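Side-chain contacts in urea carboxylase (Thermus thermophilus, PDB 3OEP), which is of unknown function but resembles the KipI and KipA proteins, with cyclophilin-like domains, and may bind ATP: residues V150-G154 / V155-I159; L96-L100 / E101-A105; R144-A147 / H148-A151; A127-E130 / P131-L135. All blocks are in the same frame, centred on the assembly; numbering follows the deposited sequence. Where two conformers were deposited one is given.

Interaction 1: V150-G154 / V155-I159; sequences VAVAG and VQTGI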
loop_
_atom_site.group_PDB
_atom_site.type_symbol
_atom_site.label_atom_id
_atom_site.label_comp_id
_atom_site.label_asym_id
_atom_site.label_seq_id
_atom_site.Cartn_x
_atom_site.Cartn_y
_atom_site.Cartn_z
ATOM N N VAL A 150 3.648 16.931 -14.603
ATOM C CA VAL A 150 2.416 16.782 -15.370
ATOM C C VAL A 150 2.768 16.015 -16.648
ATOM O O VAL A 150 3.684 16.403 -17.383
ATOM C CB VAL A 150 1.823 18.157 -15.726
ATOM C CG1 VAL A 150 0.647 18.015 -16.700
ATOM C CG2 VAL A 150 1.397 18.909 -14.451
ATOM N N ALA A 151 2.026 14.944 -16.925
ATOM C CA ALA A 151 2.439 13.971 -17.936
ATOM C C ALA A 151 1.280 13.417 -18.740
ATOM O O ALA A 151 0.130 13.463 -18.294
ATOM C CB ALA A 151 3.204 12.827 -17.267
ATOM N N VAL A 152 1.582 12.917 -19.937
ATOM C CA VAL A 152 0.561 12.307 -20.787
ATOM C C VAL A 152 0.984 10.936 -21.305
ATOM O O VAL A 152 2.163 10.671 -21.562
ATOM C CB VAL A 152 0.166 13.202 -21.991
ATOM C CG1 VAL A 152 -0.439 14.521 -21.516
ATOM C CG2 VAL A 152 1.366 13.456 -22.919
ATOM N N ALA A 153 -0.004 10.070 -21.462
ATOM C CA ALA A 153 0.185 8.794 -22.130
ATOM C C ALA A 153 -1.159 8.388 -22.703
ATOM O O ALA A 153 -2.138 8.227 -21.967
ATOM C CB ALA A 153 0.708 7.748 -21.171
ATOM N N GLY A 154 -1.199 8.248 -24.022
ATOM C CA GLY A 154 -2.431 7.961 -24.739
ATOM C C GLY A 154 -3.517 8.969 -24.410
ATOM O O GLY A 154 -3.285 10.176 -24.429
ATOM N N VAL A 155 -4.705 8.463 -24.081
ATOM C CA VAL A 155 -5.866 9.310 -23.782
ATOM C C VAL A 155 -5.826 9.928 -22.373
ATOM O O VAL A 155 -6.719 10.698 -22.005
ATOM C CB VAL A 155 -7.182 8.501 -23.971
ATOM C CG1 VAL A 155 -7.370 7.509 -22.835
ATOM C CG2 VAL A 155 -8.395 9.428 -24.106
ATOM N N GLN A 156 -4.796 9.606 -21.592
ATOM C CA GLN A 156 -4.735 10.039 -20.197
ATOM C C GLN A 156 -3.667 11.083 -19.917
ATOM O O GLN A 156 -2.613 11.114 -20.556
ATOM C CB GLN A 156 -4.489 8.842 -19.287
ATOM C CG GLN A 156 -5.561 7.782 -19.364
ATOM C CD GLN A 156 -5.401 6.759 -18.271
ATOM O OE1 GLN A 156 -6.046 6.856 -17.235
ATOM N NE2 GLN A 156 -4.506 5.796 -18.474
ATOM N N THR A 157 -3.954 11.940 -18.943
ATOM C CA THR A 157 -2.952 12.832 -18.390
ATOM C C THR A 157 -2.982 12.665 -16.874
ATOM O O THR A 157 -3.978 12.218 -16.304
ATOM C CB THR A 157 -3.160 14.306 -18.850
ATOM O OG1 THR A 157 -2.062 15.123 -18.407
ATOM C CG2 THR A 157 -4.465 14.883 -18.324
ATOM N N GLY A 158 -1.874 12.982 -16.223
ATOM C CA GLY A 158 -1.770 12.782 -14.790
ATOM C C GLY A 158 -0.793 13.740 -14.150
ATOM O O GLY A 158 -0.037 14.433 -14.841
ATOM N N ILE A 159 -0.836 13.793 -12.822
ATOM C CA ILE A 159 0.059 14.643 -12.046
ATOM C C ILE A 159 0.713 13.776 -10.978
ATOM O O ILE A 159 0.022 13.208 -10.141
ATOM C CB ILE A 159 -0.686 15.803 -11.361
ATOM C CG1 ILE A 159 -1.515 16.599 -12.380
ATOM C CG2 ILE A 159 0.323 16.712 -10.641
ATOM C CD1 ILE A 159 -2.497 17.564 -11.769
HETATM O O HOH W 1 -3.040 5.847 -21.104
#

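Interaction 2: L96-L100 / E101-A105; sequences LGLSL and EAVKA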
loop_
_atom_site.group_PDB
_atom_site.type_symbol
_atom_site.label_atom_id
_atom_site.label_comp_id
_atom_site.label_asym_id
_atom_site.label_seq_id
_atom_site.Cartn_x
_atom_site.Cartn_y
_atom_site.Cartn_z
ATOM N N LEU A 96 4.546 14.054 -32.681
ATOM C CA LEU A 96 3.150 14.305 -33.046
ATOM C C LEU A 96 2.989 15.297 -34.195
ATOM O O LEU A 96 1.863 15.568 -34.617
ATOM C CB LEU A 96 2.372 14.808 -31.825
ATOM C CG LEU A 96 2.186 13.785 -30.702
ATOM C CD1 LEU A 96 1.639 14.462 -29.458
ATOM C CD2 LEU A 96 1.277 12.635 -31.155
ATOM N N GLY A 97 4.103 15.825 -34.704
ATOM C CA GLY A 97 4.076 16.802 -35.785
ATOM C C GLY A 97 3.535 18.150 -35.354
ATOM O O GLY A 97 2.983 18.892 -36.166
ATOM N N LEU A 98 3.709 18.473 -34.075
ATOM C CA LEU A 98 3.145 19.685 -33.483
ATOM C C LEU A 98 4.237 20.676 -33.099
ATOM O O LEU A 98 5.373 20.287 -32.817
ATOM C CB LEU A 98 2.361 19.322 -32.222
ATOM C CG LEU A 98 1.120 18.449 -32.382
ATOM C CD1 LEU A 98 0.668 17.900 -31.027
ATOM C CD2 LEU A 98 0.010 19.244 -33.045
ATOM N N SER A 99 3.878 21.954 -33.061
ATOM C CA SER A 99 4.731 22.967 -32.449
ATOM C C SER A 99 4.659 22.827 -30.929
ATOM O O SER A 99 3.729 22.216 -30.396
ATOM C CB SER A 99 4.288 24.367 -32.857
ATOM O OG SER A 99 3.109 24.754 -32.172
ATOM N N LEU A 100 5.635 23.409 -30.238
ATOM C CA LEU A 100 5.644 23.404 -28.777
ATOM C C LEU A 100 4.390 24.083 -28.241
ATOM O O LEU A 100 3.737 23.572 -27.332
ATOM C CB LEU A 100 6.901 24.102 -28.239
ATOM C CG LEU A 100 8.222 23.324 -28.244
ATOM C CD1 LEU A 100 8.341 22.370 -29.420
ATOM C CD2 LEU A 100 9.404 24.292 -28.212
ATOM N N GLU A 101 4.029 25.221 -28.828
ATOM C CA GLU A 101 2.835 25.934 -28.400
ATOM C C GLU A 101 1.555 25.151 -28.691
ATOM O O GLU A 101 0.596 25.235 -27.926
ATOM C CB GLU A 101 2.778 27.329 -29.025
ATOM C CG GLU A 101 3.871 28.273 -28.501
ATOM C CD GLU A 101 3.768 28.554 -27.004
ATOM O OE1 GLU A 101 2.659 28.863 -26.520
ATOM O OE2 GLU A 101 4.803 28.470 -26.309
ATOM N N ALA A 102 1.544 24.389 -29.784
ATOM C CA ALA A 102 0.385 23.569 -30.126
ATOM C C ALA A 102 0.174 22.472 -29.085
ATOM O O ALA A 102 -0.959 22.194 -28.713
ATOM C CB ALA A 102 0.539 22.962 -31.519
ATOM N N VAL A 103 1.264 21.855 -28.626
ATOM C CA VAL A 103 1.180 20.868 -27.546
ATOM C C VAL A 103 0.575 21.476 -26.278
ATOM O O VAL A 103 -0.341 20.907 -25.677
ATOM C CB VAL A 103 2.552 20.254 -27.202
ATOM C CG1 VAL A 103 2.458 19.424 -25.913
ATOM C CG2 VAL A 103 3.047 19.404 -28.355
ATOM N N LYS A 104 1.094 22.628 -25.869
ATOM C CA LYS A 104 0.575 23.311 -24.685
ATOM C C LYS A 104 -0.908 23.628 -24.814
ATOM O O LYS A 104 -1.684 23.413 -23.880
ATOM C CB LYS A 104 1.326 24.612 -24.442
ATOM C CG LYS A 104 2.789 24.473 -24.104
ATOM C CD LYS A 104 3.325 25.875 -23.808
ATOM C CE LYS A 104 4.806 26.012 -23.981
ATOM N NZ LYS A 104 5.144 27.448 -23.779
ATOM N N ALA A 105 -1.306 24.145 -25.966
ATOM C CA ALA A 105 -2.703 24.510 -26.189
ATOM C C ALA A 105 -3.622 23.290 -26.161
ATOM O O ALA A 105 -4.692 23.324 -25.536
ATOM C CB ALA A 105 -2.853 25.273 -27.501
#

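Interaction 3: R144-A147 / H148-A151; sequences RVPA and HAVA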
loop_
_atom_site.group_PDB
_atom_site.type_symbol
_atom_site.label_atom_id
_atom_site.label_comp_id
_atom_site.label_asym_id
_atom_site.label_seq_id
_atom_site.Cartn_x
_atom_site.Cartn_y
_atom_site.Cartn_z
ATOM N N ARG A 144 13.093 7.943 -11.539
ATOM C CA ARG A 144 12.565 8.989 -10.661
ATOM C C ARG A 144 12.005 10.188 -11.430
ATOM O O ARG A 144 12.755 11.055 -11.880
ATOM C CB ARG A 144 13.648 9.459 -9.690
ATOM C CG ARG A 144 13.110 10.162 -8.451
ATOM C CD ARG A 144 14.225 10.419 -7.448
ATOM N NE ARG A 144 13.731 10.922 -6.168
ATOM C CZ ARG A 144 13.213 10.154 -5.215
ATOM N NH1 ARG A 144 13.104 8.845 -5.399
ATOM N NH2 ARG A 144 12.796 10.697 -4.081
ATOM N N VAL A 145 10.682 10.233 -11.551
ATOM C CA VAL A 145 9.984 11.387 -12.099
ATOM C C VAL A 145 9.824 12.346 -10.914
ATOM O O VAL A 145 9.513 11.906 -9.809
ATOM C CB VAL A 145 8.608 10.989 -12.656
ATOM C CG1 VAL A 145 7.782 12.228 -13.036
ATOM C CG2 VAL A 145 8.773 10.042 -13.860
ATOM N N PRO A 146 10.051 13.651 -11.122
ATOM C CA PRO A 146 9.957 14.557 -9.975
ATOM C C PRO A 146 8.523 14.779 -9.494
ATOM O O PRO A 146 7.581 14.647 -10.276
ATOM C CB PRO A 146 10.567 15.861 -10.507
ATOM C CG PRO A 146 10.444 15.780 -11.979
ATOM C CD PRO A 146 10.514 14.336 -12.343
ATOM N N ALA A 147 8.366 15.114 -8.213
ATOM C CA ALA A 147 7.075 15.522 -7.680
ATOM C C ALA A 147 6.541 16.675 -8.512
ATOM O O ALA A 147 7.311 17.543 -8.944
ATOM C CB ALA A 147 7.204 15.948 -6.218
ATOM N N HIS A 148 5.228 16.649 -8.734
ATOM C CA HIS A 148 4.461 17.696 -9.429
ATOM C C HIS A 148 4.576 17.662 -10.949
ATOM O O HIS A 148 4.031 18.538 -11.631
ATOM C CB HIS A 148 4.779 19.090 -8.884
ATOM C CG HIS A 148 4.841 19.143 -7.392
ATOM N ND1 HIS A 148 3.796 18.734 -6.592
ATOM C CD2 HIS A 148 5.840 19.506 -6.554
ATOM C CE1 HIS A 148 4.140 18.870 -5.325
ATOM N NE2 HIS A 148 5.373 19.343 -5.273
ATOM N N ALA A 149 5.237 16.640 -11.483
ATOM C CA ALA A 149 5.326 16.461 -12.930
ATOM C C ALA A 149 3.938 16.219 -13.521
ATOM O O ALA A 149 3.146 15.438 -12.988
ATOM C CB ALA A 149 6.268 15.304 -13.278
ATOM N N VAL A 150 3.648 16.931 -14.603
ATOM C CA VAL A 150 2.416 16.782 -15.370
ATOM C C VAL A 150 2.768 16.015 -16.648
ATOM O O VAL A 150 3.684 16.403 -17.383
ATOM C CB VAL A 150 1.823 18.157 -15.726
ATOM C CG1 VAL A 150 0.647 18.015 -16.700
ATOM C CG2 VAL A 150 1.397 18.909 -14.451
ATOM N N ALA A 151 2.026 14.944 -16.925
ATOM C CA ALA A 151 2.439 13.971 -17.936
ATOM C C ALA A 151 1.280 13.417 -18.740
ATOM O O ALA A 151 0.130 13.463 -18.294
ATOM C CB ALA A 151 3.204 12.827 -17.267
#

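Interaction 4: A127-E130 / P131-L135; sequences AEVE and PALRL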
loop_
_atom_site.group_PDB
_atom_site.type_symbol
_atom_site.label_atom_id
_atom_site.label_comp_id
_atom_site.label_asym_id
_atom_site.label_seq_id
_atom_site.Cartn_x
_atom_site.Cartn_y
_atom_site.Cartn_z
ATOM N N ALA A 127 -8.867 12.096 -18.009
ATOM C CA ALA A 127 -9.151 11.894 -19.434
ATOM C C ALA A 127 -10.237 12.895 -19.826
ATOM O O ALA A 127 -10.955 13.362 -18.941
ATOM C CB ALA A 127 -9.611 10.446 -19.693
ATOM N N GLU A 128 -10.392 13.250 -21.108
ATOM C CA GLU A 128 -9.647 12.717 -22.257
ATOM C C GLU A 128 -8.659 13.716 -22.853
ATOM O O GLU A 128 -9.016 14.861 -23.162
ATOM C CB GLU A 128 -10.622 12.355 -23.388
ATOM C CG GLU A 128 -11.632 11.273 -23.052
ATOM C CD GLU A 128 -12.659 11.035 -24.159
ATOM O OE1 GLU A 128 -12.677 11.776 -25.175
ATOM O OE2 GLU A 128 -13.470 10.103 -24.000
ATOM N N VAL A 129 -7.435 13.254 -23.078
ATOM C CA VAL A 129 -6.453 13.991 -23.873
ATOM C C VAL A 129 -6.956 14.109 -25.317
ATOM O O VAL A 129 -7.487 13.145 -25.889
ATOM C CB VAL A 129 -5.069 13.276 -23.832
ATOM C CG1 VAL A 129 -4.082 13.886 -24.824
ATOM C CG2 VAL A 129 -4.490 13.315 -22.428
ATOM N N GLU A 130 -6.812 15.301 -25.896
ATOM C CA GLU A 130 -7.194 15.538 -27.290
ATOM C C GLU A 130 -6.525 14.516 -28.205
ATOM O O GLU A 130 -5.365 14.188 -28.007
ATOM C CB GLU A 130 -6.779 16.943 -27.736
ATOM C CG GLU A 130 -7.574 18.076 -27.099
ATOM C CD GLU A 130 -9.019 18.120 -27.562
ATOM O OE1 GLU A 130 -9.254 18.223 -28.783
ATOM O OE2 GLU A 130 -9.921 18.066 -26.702
ATOM N N PRO A 131 -7.253 14.014 -29.220
ATOM C CA PRO A 131 -6.668 13.032 -30.137
ATOM C C PRO A 131 -5.269 13.378 -30.662
ATOM O O PRO A 131 -4.393 12.510 -30.684
ATOM C CB PRO A 131 -7.680 12.997 -31.282
ATOM C CG PRO A 131 -8.985 13.269 -30.606
ATOM C CD PRO A 131 -8.671 14.276 -29.538
ATOM N N ALA A 132 -5.057 14.634 -31.048
ATOM C CA ALA A 132 -3.774 15.071 -31.607
ATOM C C ALA A 132 -2.607 14.987 -30.625
ATOM O O ALA A 132 -1.457 14.983 -31.052
ATOM C CB ALA A 132 -3.890 16.500 -32.157
ATOM N N LEU A 133 -2.901 14.919 -29.324
ATOM C CA LEU A 133 -1.866 14.874 -28.287
ATOM C C LEU A 133 -1.653 13.464 -27.719
ATOM O O LEU A 133 -0.857 13.270 -26.804
ATOM C CB LEU A 133 -2.208 15.871 -27.173
ATOM C CG LEU A 133 -1.211 16.072 -26.028
ATOM C CD1 LEU A 133 0.209 16.337 -26.536
ATOM C CD2 LEU A 133 -1.680 17.209 -25.112
ATOM N N ARG A 134 -2.329 12.467 -28.288
ATOM C CA ARG A 134 -2.214 11.100 -27.773
ATOM C C ARG A 134 -0.964 10.398 -28.288
ATOM O O ARG A 134 -0.783 10.234 -29.494
ATOM C CB ARG A 134 -3.461 10.290 -28.130
ATOM C CG ARG A 134 -4.700 10.853 -27.484
ATOM C CD ARG A 134 -5.937 10.037 -27.774
ATOM N NE ARG A 134 -7.129 10.761 -27.350
ATOM C CZ ARG A 134 -8.378 10.390 -27.600
ATOM N NH1 ARG A 134 -8.630 9.268 -28.277
ATOM N NH2 ARG A 134 -9.383 11.146 -27.170
ATOM N N LEU A 135 -0.100 9.980 -27.369
ATOM C CA LEU A 135 1.050 9.177 -27.756
ATOM C C LEU A 135 1.427 8.199 -26.652
ATOM O O LEU A 135 1.150 8.450 -25.476
ATOM C CB LEU A 135 2.236 10.058 -28.159
ATOM C CG LEU A 135 3.224 10.514 -27.098
ATOM C CD1 LEU A 135 4.424 11.231 -27.737
ATOM C CD2 LEU A 135 2.509 11.413 -26.100
#

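Interaction 1: V150-G154 / V155-I159
The carbonyl oxygen A151 O is gripped by two donors of the facing strand. G158 N reaches it at 2.9 Å as part of the backbone pairing, while the hydroxyl T157 OG1 donates to A151 O over 2.8 Å from the other face of the carbonyl plane, standing 41° out of it. T157 gains that position because its OG1 lies anti to the backbone N (chi1 -173°). T157 OG1 is also hydrogen-bonded to H107 NE2 of helix 100-108 and lies 3.6 Å from V152 CG1, where valine and threonine cross obliquely on one face of the sheet. The segments form an antiparallel beta hairpin with a two-residue type II' turn, G154-V155, closed by the hydrogen-bonded pair A153 with Q156; G154 has a positive phi. At the turn a water donates to A153 O and accepts from Q156 NE2. A valine in place of T157 would probably leave A151 O with the backbone donor alone from this hairpin, and H107 NE2 without its hydroxyl partner. F197 of strand 194-199 lies against V150, T157 and I159, and the hairpin is flanked in its sheet by strand 169-174 beside 149-153 and strand 124-127 beside 156-159.

Interaction 2: L96-L100 / E101-A105
L98 and V103 meet at about a right angle, the leucine reaching across the first turn of a helix from the loop that precedes it. Its two methyl branches divide the work: L98 CD1 lies 3.9 Å from V103 CG2, and L98 CD2 lies 4.1 Å from A102 CB. V103 is turned with CG1 anti to its backbone N (chi1 170°), which puts CG2 beside that nitrogen and on the side from which the leucine comes. Together these methyls make a small apolar patch just outside the helix start.

The polar bonds at the helix start come from S99, the N-cap residue. Its OG sits between the backbone N and the carbonyl carbon (chi1 75°) and accepts from A102 N at 2.9 Å, taking up an amide that has no preceding helical carbonyl to bond to. The backbone oxygen of the same serine, S99 O, accepts from V103 N at 3.1 Å, opening the regular helical series that K104 N continues to L100 O.

Farther round the helix, E101 and K104 are paired one turn apart. The glutamate bends back at chi2 while the lysine runs extended, and K104 NZ meets E101 OE2 at 2.7 Å from the syn side, 30° out of the carboxylate plane; K104 also bridges to E199.

Helix 89-96 is closed by a Schellman motif in which G97, just past its end, has positive phi; the segment 97-99 then leads into helix 100-108. V103 turns inward against L89 and A93 of the earlier helix and against L133 of the 3-10 turn 131-133.

Interaction 3: R144-A147 / H148-A151
The methyl of A147 lies over one face of the H148 imidazole, a CH-pi contact in which A147 CB stands 4.0 Å from the ring centroid and 16° off the ring normal. The two residues are the central pair of a type II beta turn running from P146 to A149, with H148 at a positive phi, and the turn leads into strand 149-153 of a cyclophilin-like domain. H148 CG lies anti to the carbonyl carbon (chi1 -44°), a setting that folds the ring back alongside the preceding residue. Its far nitrogen, H148 NE2, is bound to the carbonyl oxygen of P206, while A177 and P205 also touch the side chain. A leucine here would probably leave the P206 carbonyl without this donor and lose the flat face that the A147 methyl lies on.

The turn is closed only weakly through the backbone, A149 N reaching P146 O at 3.3 Å. Apolar contact also joins its ends, loosely where P146 CG lies 4.4 Å from A149 CB. V145 touches L170 of strand 169-174 as well, and V145 CG1 approaches A149 CB to 3.4 Å, tighter than usual van der Waals contact.

Interaction 4: A127-E130 / P131-L135
Beyond strand 124-127 the chain runs extended through V129 and E130 and then coils at P131 into one short 3-10 turn, residues 131-133. The turn is entered by L133 N donating to E130 O at 2.9 Å, with the donor well above the carbonyl plane. A cis peptide precedes E128, and the backbone R134 N returns to P131 O to close the coil.

The side chain of R134 then folds back over the entry to the turn. Extended from CG to NE, it presents the side of its guanidinium to a single oxygen: R134 NE meets V129 O at 2.8 Å and R134 NH2 meets V129 O at 3.0 Å, the oxygen lying within 1° of the guanidinium plane. The two bonds keep the oxygen in that plane and restrain the group's turning, while the ring atom P131 CG lies over one of its faces, 4.0 Å above the plane and offset toward the rim. A long salt bridge, R134 NH2 to E128 OE1 at 3.9 Å, adds a weak charge pairing, with carboxylate and guanidinium planes turned 85° apart.

V129 also makes the apolar side of the contact. With its CG1 anti to the backbone N (chi1 171°), it crosses L133 at about a right angle, V129 CG1 coming 3.6 Å from L133 CB.

L133 continues inward to V92 and L96 of helix 89-96 and to V103 and H107 of helix 100-108, so the 3-10 turn packs against this helix pair. V155, in the turn between strands 149-153 and 156-159, touches both E128 and R134.

All four contacts lie in the N-terminal, cyclophilin-like part of the chain, which belongs to the carboxyltransferase family; none of them involves a bound ligand. Interactions 1 and 3 share V150 and A151, so the turn of interaction 3 feeds directly into the hairpin of interaction 1, their centres 11 Å apart. Interaction 4 lies closest to the hairpin, 8 Å between centres, and probable hydrogen bonds join G154 N to L135 O at 2.8 Å and V155 O to V129 N at 2.9 Å. From there it reaches interaction 2, where L96 CD1 packs 3.5 Å from A132 O. Interaction 4 thus bridges sheet and helices, while interactions 2 and 3 stay about 9 Å apart at their nearest atoms.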